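Local coordinates for pentafunctional AROM polypeptide (Schizosaccharomyces pombe, PDB 5SWV), which probably catalyses five consecutive steps of the shikimate pathway, its dehydroquinate dehydratase and shikimate dehydrogenase units being the ones in this structure, at residues Arg211-Lys215 / Ala242-Glu248; Ala380-Arg385 / Arg411-Phe416; Ile55-Val61 / Glu99-Ser103. All coordinates share one frame; numbering follows the deposited sequence.

Interaction 1 (Arg211-Lys215 / Ala242-Glu248); sequences RILNK and ARVLIGE
Arg-243 reaches across to Ile-212 and grips its carbonyl oxygen, an example of how one long side chain can close the gap between two helix ends. With CG beside the backbone N (chi1 -76°) and the chain extended from CG to NE, the guanidinium is carried to the end of helix 208-213. Beyond CB, the first atom to meet the other segment is CG, which lies 3.8 Å from Ile-212 CG2; CD then passes near the carbonyl oxygen. NE makes the straighter bond, NE to Ile-212 O at 2.8 Å with an N-H...O angle of 158°, arriving in the carbonyl plane on a lone pair. NH2 adds a second, more bent bond to the same oxygen, at 3.2 Å from Ile-212 O, from above the carbonyl plane. NH2 also lies 3.0 Å from Asn-214 O, at the guanidinium edge, but too poorly angled for a hydrogen bond. This side-on, two-nitrogen grip fixes the rotation of the guanidinium, and its positive charge probably complements the carbonyl-rich helix end.

Beside this polar centre, Ile-212 CD1 packs on Ala-242 CB at 3.4 Å. Ile-246 CD1 touches both Ile-212 CG2 and Leu-213 CD2, 3.6 Å from each. Gly-247 ends the second helix in a Schellman motif and turns Glu-248 back toward Lys-215, although the carboxylate's salt bridge is with Arg-11.

The contact joins the helices that follow the seventh and eighth strands of the TIM barrel, with Arg-243 also touching Thr-218 of strand 218-220 and Asn-214 touching Ile-199 of strand 198-203.

Interaction 2 (Ala380-Arg385 / Arg411-Phe416); sequences AGGTSR and RVQDVF
Arg-411 brings the NH1 end of its guanidinium to Ala-380, beside the glycine-rich turn, the first of several points where one helix end of a Rossmann fold rests on the start of another. Its CG is anti to the backbone N (chi1 -170°), and bends further along the chain bring NH1 to 2.9 Å from Ala-380 O. That oxygen lies at the guanidinium edge, but the angle is too poor for a hydrogen bond; NH2 is instead bonded to Asn-408.

Val-412, one residue on, supplies the apolar centre. Its CG2 branch touches Ala-380 CB at 3.8 Å, lies 3.5 Å from Ala-380 O and comes within 3.7 Å of Ser-384 OG. The serine hydroxyl donates to the backbone of its own turn, OG to Gly-381 O at 2.9 Å, and the valine methyl therefore meets an oxygen already engaged.

From Gln-413 the chain makes a type I turn that ends at Phe-416. Within it, Val-415 crosses the Arg-385 side chain at about a right angle, its CG2 lying 3.7 Å from Arg-385 NH1 and 4.0 Å from Arg-385 CD. Phe-416 closes the segment. Its CZ points at Arg-385 O, 3.5 Å away, the oxygen lying near the ring plane at the edge, while Val-415 CG1 covers part of one ring face. Tyr-420 also meets this ring, the two planes nearly parallel.

The Gly-rich turn between strand 374-378 and helix 382-393 is consistent with the dinucleotide-binding loop of shikimate dehydrogenases. Here methyl groups and a ring edge rest on backbone oxygens and the Arg-385 stem, which suggests that close fit, more than directional bonding, holds this loop and helix start against 411-416.

Interaction 3 (Ile55-Val61 / Glu99-Ser103); sequences ISSLDFV and ELMLS
Ile-55 begins the contact by laying CG2 4.2 Å from Leu-100 CD1, an example of how a loop leading into a helix can extend the helix's contact. The same leucine methyl then sits 4.0 Å from Ser-56 O. Ser-57 faces elsewhere: it is the N-cap of helix 58-69, its OG, also hydrogen-bonded to Asp-48, accepting from Phe-60 N a weak capping bond that marks the start of the helix at Leu-58.

In the TIM barrel of type I dehydroquinases this helix follows the second strand, 38-42, and helix 94-106 follows the third, 76-79, so the two are neighbours on the barrel's outer layer.

Leu-58 lays both branches over one face of the Glu-99 carboxylate, whose chain has CG anti to the backbone N (chi1 -168°) and runs extended toward them. CD1 lies 3.6 Å from Glu-99 CD, and CD2 is 3.7 Å from Glu-99 OE2, an apolar fork resting on the carboxylate of an exposed glutamate. CD1 also meets Leu-100 CD2 at 3.8 Å, and CG approaches Ser-103 CB. Val-61, one turn further on, crosses Leu-100 at about a right angle, with CG2 at 3.6 Å from Leu-100 CD2, and also touches Tyr-107.

Read from the N terminus, the three contacts come in series, none crossing or enclosing another. Interaction 3 comes first, closing a loop of 37 residues that includes strand 76-79 and so pairing two successive outer helices of the barrel. Interaction 1 follows, bridging 26 residues around strand 218-220, at the point where the last barrel helix gives way to the chain leading into strand 253-257 of the next domain. Interaction 2 spans 25 residues including strand 398-403, within the separate Rossmann-type domain. Interactions 1 and 3 share one barrel, their centres about 37 Å apart, whereas interaction 2 lies across the chain's centre from both.

Interaction 1 (Arg211-Lys215 / Ala242-Glu248)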
# COMPACT_ATOMS: atom_id res chain seq x y z
N ARG A 211 16.71 -1.74 -16.69
CA ARG A 211 15.47 -1.61 -15.89
C ARG A 211 15.59 -2.38 -14.59
O ARG A 211 15.23 -1.89 -13.52
CB ARG A 211 14.25 -2.16 -16.64
CG ARG A 211 13.81 -1.38 -17.88
CD ARG A 211 12.70 -2.15 -18.56
NE ARG A 211 12.14 -1.50 -19.75
CZ ARG A 211 11.28 -0.49 -19.75
NH1 ARG A 211 10.87 0.07 -18.62
NH2 ARG A 211 10.84 -0.02 -20.91
N ILE A 212 16.10 -3.60 -14.70
CA ILE A 212 16.31 -4.50 -13.58
C ILE A 212 17.26 -3.89 -12.54
O ILE A 212 16.99 -3.98 -11.35
CB ILE A 212 16.78 -5.87 -14.10
CG1 ILE A 212 15.61 -6.59 -14.78
CG2 ILE A 212 17.38 -6.73 -12.99
CD1 ILE A 212 16.05 -7.61 -15.82
N LEU A 213 18.33 -3.26 -13.01
CA LEU A 213 19.32 -2.59 -12.14
C LEU A 213 18.93 -1.20 -11.61
O LEU A 213 19.51 -0.73 -10.62
CB LEU A 213 20.67 -2.45 -12.87
CG LEU A 213 21.35 -3.75 -13.32
CD1 LEU A 213 22.66 -3.44 -14.05
CD2 LEU A 213 21.58 -4.68 -12.15
N ASN A 214 17.97 -0.54 -12.26
CA ASN A 214 17.47 0.73 -11.77
C ASN A 214 16.59 0.55 -10.52
O ASN A 214 15.46 0.10 -10.61
CB ASN A 214 16.69 1.44 -12.87
CG ASN A 214 16.12 2.76 -12.41
OD1 ASN A 214 16.85 3.72 -12.26
ND2 ASN A 214 14.83 2.81 -12.16
N LYS A 215 17.12 0.91 -9.36
CA LYS A 215 16.44 0.60 -8.09
C LYS A 215 15.36 1.60 -7.76
O LYS A 215 14.31 1.22 -7.28
CB LYS A 215 17.45 0.48 -6.95
CG LYS A 215 18.34 -0.74 -7.18
CD LYS A 215 19.37 -0.97 -6.08
CE LYS A 215 20.29 0.24 -5.92
NZ LYS A 215 21.65 -0.18 -5.50
N ALA A 242 13.69 -11.60 -12.30
CA ALA A 242 14.95 -11.23 -12.91
C ALA A 242 15.99 -10.85 -11.86
O ALA A 242 17.13 -11.34 -11.88
CB ALA A 242 14.74 -10.07 -13.88
N ARG A 243 15.59 -9.99 -10.92
CA ARG A 243 16.47 -9.57 -9.83
C ARG A 243 16.97 -10.73 -8.97
O ARG A 243 18.07 -10.67 -8.44
CB ARG A 243 15.77 -8.53 -8.96
CG ARG A 243 15.75 -7.17 -9.64
CD ARG A 243 14.90 -6.15 -8.91
NE ARG A 243 15.00 -4.84 -9.58
CZ ARG A 243 14.28 -3.76 -9.28
NH1 ARG A 243 13.37 -3.78 -8.31
NH2 ARG A 243 14.47 -2.64 -9.98
N VAL A 244 16.16 -11.77 -8.83
CA VAL A 244 16.60 -12.94 -8.10
C VAL A 244 17.65 -13.69 -8.91
O VAL A 244 18.69 -14.09 -8.38
CB VAL A 244 15.43 -13.87 -7.74
CG1 VAL A 244 15.92 -15.20 -7.16
CG2 VAL A 244 14.49 -13.18 -6.75
N LEU A 245 17.38 -13.85 -10.20
CA LEU A 245 18.27 -14.59 -11.09
C LEU A 245 19.62 -13.92 -11.30
O LEU A 245 20.61 -14.62 -11.44
CB LEU A 245 17.61 -14.86 -12.44
CG LEU A 245 16.52 -15.93 -12.40
CD1 LEU A 245 15.65 -15.89 -13.64
CD2 LEU A 245 17.09 -17.33 -12.21
N ILE A 246 19.68 -12.59 -11.29
CA ILE A 246 20.98 -11.92 -11.40
C ILE A 246 21.74 -11.76 -10.09
O ILE A 246 22.87 -11.29 -10.12
CB ILE A 246 20.91 -10.55 -12.13
CG1 ILE A 246 20.21 -9.48 -11.29
CG2 ILE A 246 20.24 -10.71 -13.49
CD1 ILE A 246 20.48 -8.09 -11.80
N GLY A 247 21.14 -12.14 -8.97
CA GLY A 247 21.76 -12.00 -7.65
C GLY A 247 21.53 -10.70 -6.87
O GLY A 247 22.21 -10.48 -5.87
N GLU A 248 20.59 -9.87 -7.30
CA GLU A 248 20.25 -8.63 -6.59
C GLU A 248 19.40 -8.91 -5.35
O GLU A 248 19.73 -8.43 -4.29
CB GLU A 248 19.52 -7.64 -7.49
CG GLU A 248 20.43 -6.82 -8.41
CD GLU A 248 21.20 -5.71 -7.69
OE1 GLU A 248 20.61 -4.63 -7.42
OE2 GLU A 248 22.41 -5.91 -7.42

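Interaction 2 (Ala380-Arg385 / Arg411-Phe416)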
# COMPACT_ATOMS: atom_id res chain seq x y z
N ALA A 380 -13.92 -6.50 25.30
CA ALA A 380 -12.98 -5.80 26.15
C ALA A 380 -11.60 -6.46 26.29
O ALA A 380 -10.82 -6.11 27.19
CB ALA A 380 -13.60 -5.63 27.53
N GLY A 381 -11.28 -7.39 25.39
CA GLY A 381 -9.97 -8.02 25.39
C GLY A 381 -8.96 -7.20 24.62
O GLY A 381 -9.18 -6.02 24.30
N GLY A 382 -7.84 -7.84 24.32
CA GLY A 382 -6.80 -7.24 23.49
C GLY A 382 -7.29 -6.76 22.15
O GLY A 382 -6.89 -5.70 21.69
N THR A 383 -8.15 -7.54 21.51
CA THR A 383 -8.59 -7.23 20.17
C THR A 383 -9.46 -5.98 20.17
O THR A 383 -9.38 -5.17 19.25
CB THR A 383 -9.31 -8.43 19.50
OG1 THR A 383 -8.45 -9.56 19.46
CG2 THR A 383 -9.69 -8.11 18.07
N SER A 384 -10.28 -5.79 21.20
CA SER A 384 -11.14 -4.60 21.28
C SER A 384 -10.33 -3.31 21.30
O SER A 384 -10.80 -2.28 20.82
CB SER A 384 -12.05 -4.63 22.51
OG SER A 384 -11.34 -4.23 23.68
N ARG A 385 -9.13 -3.38 21.85
CA ARG A 385 -8.28 -2.19 21.92
C ARG A 385 -7.76 -1.80 20.56
O ARG A 385 -7.75 -0.62 20.22
CB ARG A 385 -7.12 -2.41 22.87
CG ARG A 385 -7.59 -2.87 24.23
CD ARG A 385 -6.54 -2.68 25.30
NE ARG A 385 -5.27 -3.30 24.92
CZ ARG A 385 -4.21 -3.36 25.72
NH1 ARG A 385 -4.27 -2.86 26.97
NH2 ARG A 385 -3.08 -3.94 25.27
N ARG A 411 -11.74 -0.52 31.80
CA ARG A 411 -10.36 -0.95 31.68
C ARG A 411 -9.78 -0.61 30.28
O ARG A 411 -8.63 -0.13 30.14
CB ARG A 411 -10.27 -2.46 31.93
CG ARG A 411 -8.85 -2.97 32.05
CD ARG A 411 -8.65 -4.28 31.33
NE ARG A 411 -9.49 -5.30 31.97
CZ ARG A 411 -10.47 -5.99 31.39
NH1 ARG A 411 -10.78 -5.85 30.09
NH2 ARG A 411 -11.14 -6.87 32.13
N VAL A 412 -10.60 -0.84 29.26
CA VAL A 412 -10.25 -0.55 27.89
C VAL A 412 -10.19 0.95 27.66
O VAL A 412 -9.24 1.44 27.06
CB VAL A 412 -11.28 -1.14 26.93
CG1 VAL A 412 -11.01 -0.69 25.50
CG2 VAL A 412 -11.28 -2.66 27.03
N GLN A 413 -11.22 1.67 28.10
CA GLN A 413 -11.28 3.12 27.91
C GLN A 413 -10.03 3.81 28.47
O GLN A 413 -9.47 4.69 27.83
CB GLN A 413 -12.56 3.70 28.57
CG GLN A 413 -12.72 5.22 28.46
CD GLN A 413 -13.99 5.74 29.10
OE1 GLN A 413 -14.17 5.64 30.32
NE2 GLN A 413 -14.89 6.30 28.29
N ASP A 414 -9.60 3.37 29.66
CA ASP A 414 -8.52 4.01 30.40
C ASP A 414 -7.13 3.83 29.77
O ASP A 414 -6.19 4.49 30.19
CB ASP A 414 -8.50 3.54 31.87
CG ASP A 414 -9.76 3.97 32.66
OD1 ASP A 414 -10.53 4.85 32.21
OD2 ASP A 414 -9.99 3.40 33.75
N VAL A 415 -7.00 2.95 28.78
CA VAL A 415 -5.79 2.87 27.95
C VAL A 415 -5.61 4.13 27.08
O VAL A 415 -4.50 4.50 26.74
CB VAL A 415 -5.83 1.62 27.02
CG1 VAL A 415 -4.68 1.61 26.02
CG2 VAL A 415 -5.82 0.33 27.84
N PHE A 416 -6.71 4.76 26.72
CA PHE A 416 -6.69 5.89 25.79
C PHE A 416 -6.89 7.20 26.55
O PHE A 416 -7.33 7.19 27.69
CB PHE A 416 -7.78 5.68 24.75
CG PHE A 416 -7.61 4.40 23.96
CD1 PHE A 416 -6.83 4.37 22.81
CD2 PHE A 416 -8.21 3.22 24.39
CE1 PHE A 416 -6.67 3.20 22.10
CE2 PHE A 416 -8.04 2.04 23.67
CZ PHE A 416 -7.28 2.03 22.53

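Interaction 3 (Ile55-Val61 / Glu99-Ser103)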
# COMPACT_ATOMS: atom_id res chain seq x y z
N ILE A 55 -7.77 16.58 -27.55
CA ILE A 55 -7.16 16.74 -26.22
C ILE A 55 -8.20 16.51 -25.15
O ILE A 55 -9.31 17.03 -25.25
CB ILE A 55 -6.59 18.17 -26.05
CG1 ILE A 55 -5.48 18.42 -27.07
CG2 ILE A 55 -6.08 18.43 -24.64
CD1 ILE A 55 -4.40 17.35 -27.08
N SER A 56 -7.83 15.74 -24.13
CA SER A 56 -8.68 15.58 -22.96
C SER A 56 -8.93 16.96 -22.30
O SER A 56 -7.99 17.73 -22.09
CB SER A 56 -8.03 14.60 -21.97
OG SER A 56 -7.96 13.29 -22.48
N SER A 57 -10.18 17.29 -22.00
CA SER A 57 -10.50 18.57 -21.34
C SER A 57 -10.12 18.51 -19.87
O SER A 57 -10.07 17.44 -19.29
CB SER A 57 -11.99 18.87 -21.44
OG SER A 57 -12.74 17.91 -20.71
N LEU A 58 -9.89 19.68 -19.27
CA LEU A 58 -9.60 19.77 -17.83
C LEU A 58 -10.63 19.10 -16.94
O LEU A 58 -10.28 18.41 -15.99
CB LEU A 58 -9.48 21.23 -17.38
CG LEU A 58 -8.09 21.81 -17.18
CD1 LEU A 58 -7.25 21.68 -18.44
CD2 LEU A 58 -8.20 23.27 -16.75
N ASP A 59 -11.91 19.32 -17.25
CA ASP A 59 -12.98 18.73 -16.45
C ASP A 59 -12.90 17.21 -16.45
O ASP A 59 -13.00 16.57 -15.40
CB ASP A 59 -14.36 19.21 -16.95
CG ASP A 59 -14.62 20.68 -16.63
OD1 ASP A 59 -14.26 21.13 -15.52
OD2 ASP A 59 -15.19 21.39 -17.49
N PHE A 60 -12.67 16.63 -17.63
CA PHE A 60 -12.56 15.18 -17.78
C PHE A 60 -11.36 14.59 -17.02
O PHE A 60 -11.49 13.69 -16.19
CB PHE A 60 -12.47 14.84 -19.26
CG PHE A 60 -12.22 13.38 -19.52
CD1 PHE A 60 -13.22 12.45 -19.32
CD2 PHE A 60 -10.97 12.95 -19.95
CE1 PHE A 60 -12.98 11.10 -19.55
CE2 PHE A 60 -10.72 11.60 -20.19
CZ PHE A 60 -11.73 10.68 -19.99
N VAL A 61 -10.19 15.14 -17.31
CA VAL A 61 -8.96 14.68 -16.68
C VAL A 61 -9.10 14.75 -15.17
O VAL A 61 -8.72 13.82 -14.48
CB VAL A 61 -7.73 15.48 -17.16
CG1 VAL A 61 -6.48 15.04 -16.40
CG2 VAL A 61 -7.53 15.27 -18.65
N GLU A 99 -1.52 23.91 -19.29
CA GLU A 99 -2.82 24.04 -18.64
C GLU A 99 -3.16 22.79 -17.87
O GLU A 99 -3.61 22.89 -16.73
CB GLU A 99 -3.92 24.30 -19.65
CG GLU A 99 -5.23 24.73 -19.02
CD GLU A 99 -6.41 24.77 -19.99
OE1 GLU A 99 -6.35 24.12 -21.07
OE2 GLU A 99 -7.41 25.46 -19.65
N LEU A 100 -2.96 21.61 -18.46
CA LEU A 100 -3.29 20.35 -17.79
C LEU A 100 -2.40 20.10 -16.58
O LEU A 100 -2.89 19.68 -15.53
CB LEU A 100 -3.23 19.15 -18.76
CG LEU A 100 -4.48 18.93 -19.64
CD1 LEU A 100 -4.17 18.09 -20.88
CD2 LEU A 100 -5.63 18.31 -18.85
N MET A 101 -1.11 20.36 -16.72
CA MET A 101 -0.18 20.10 -15.63
C MET A 101 -0.41 21.04 -14.45
O MET A 101 -0.34 20.63 -13.30
CB MET A 101 1.28 20.15 -16.13
CG MET A 101 1.65 18.97 -17.03
SD MET A 101 3.35 18.99 -17.64
CE MET A 101 3.26 20.13 -19.01
N LEU A 102 -0.72 22.30 -14.74
CA LEU A 102 -1.09 23.26 -13.70
C LEU A 102 -2.30 22.81 -12.91
O LEU A 102 -2.34 22.94 -11.69
CB LEU A 102 -1.39 24.62 -14.32
CG LEU A 102 -0.17 25.41 -14.79
CD1 LEU A 102 -0.59 26.66 -15.56
CD2 LEU A 102 0.75 25.77 -13.64
N SER A 103 -3.29 22.30 -13.62
CA SER A 103 -4.50 21.78 -12.99
C SER A 103 -4.20 20.61 -12.03
O SER A 103 -4.77 20.54 -10.93
CB SER A 103 -5.50 21.37 -14.06
OG SER A 103 -6.44 20.47 -13.52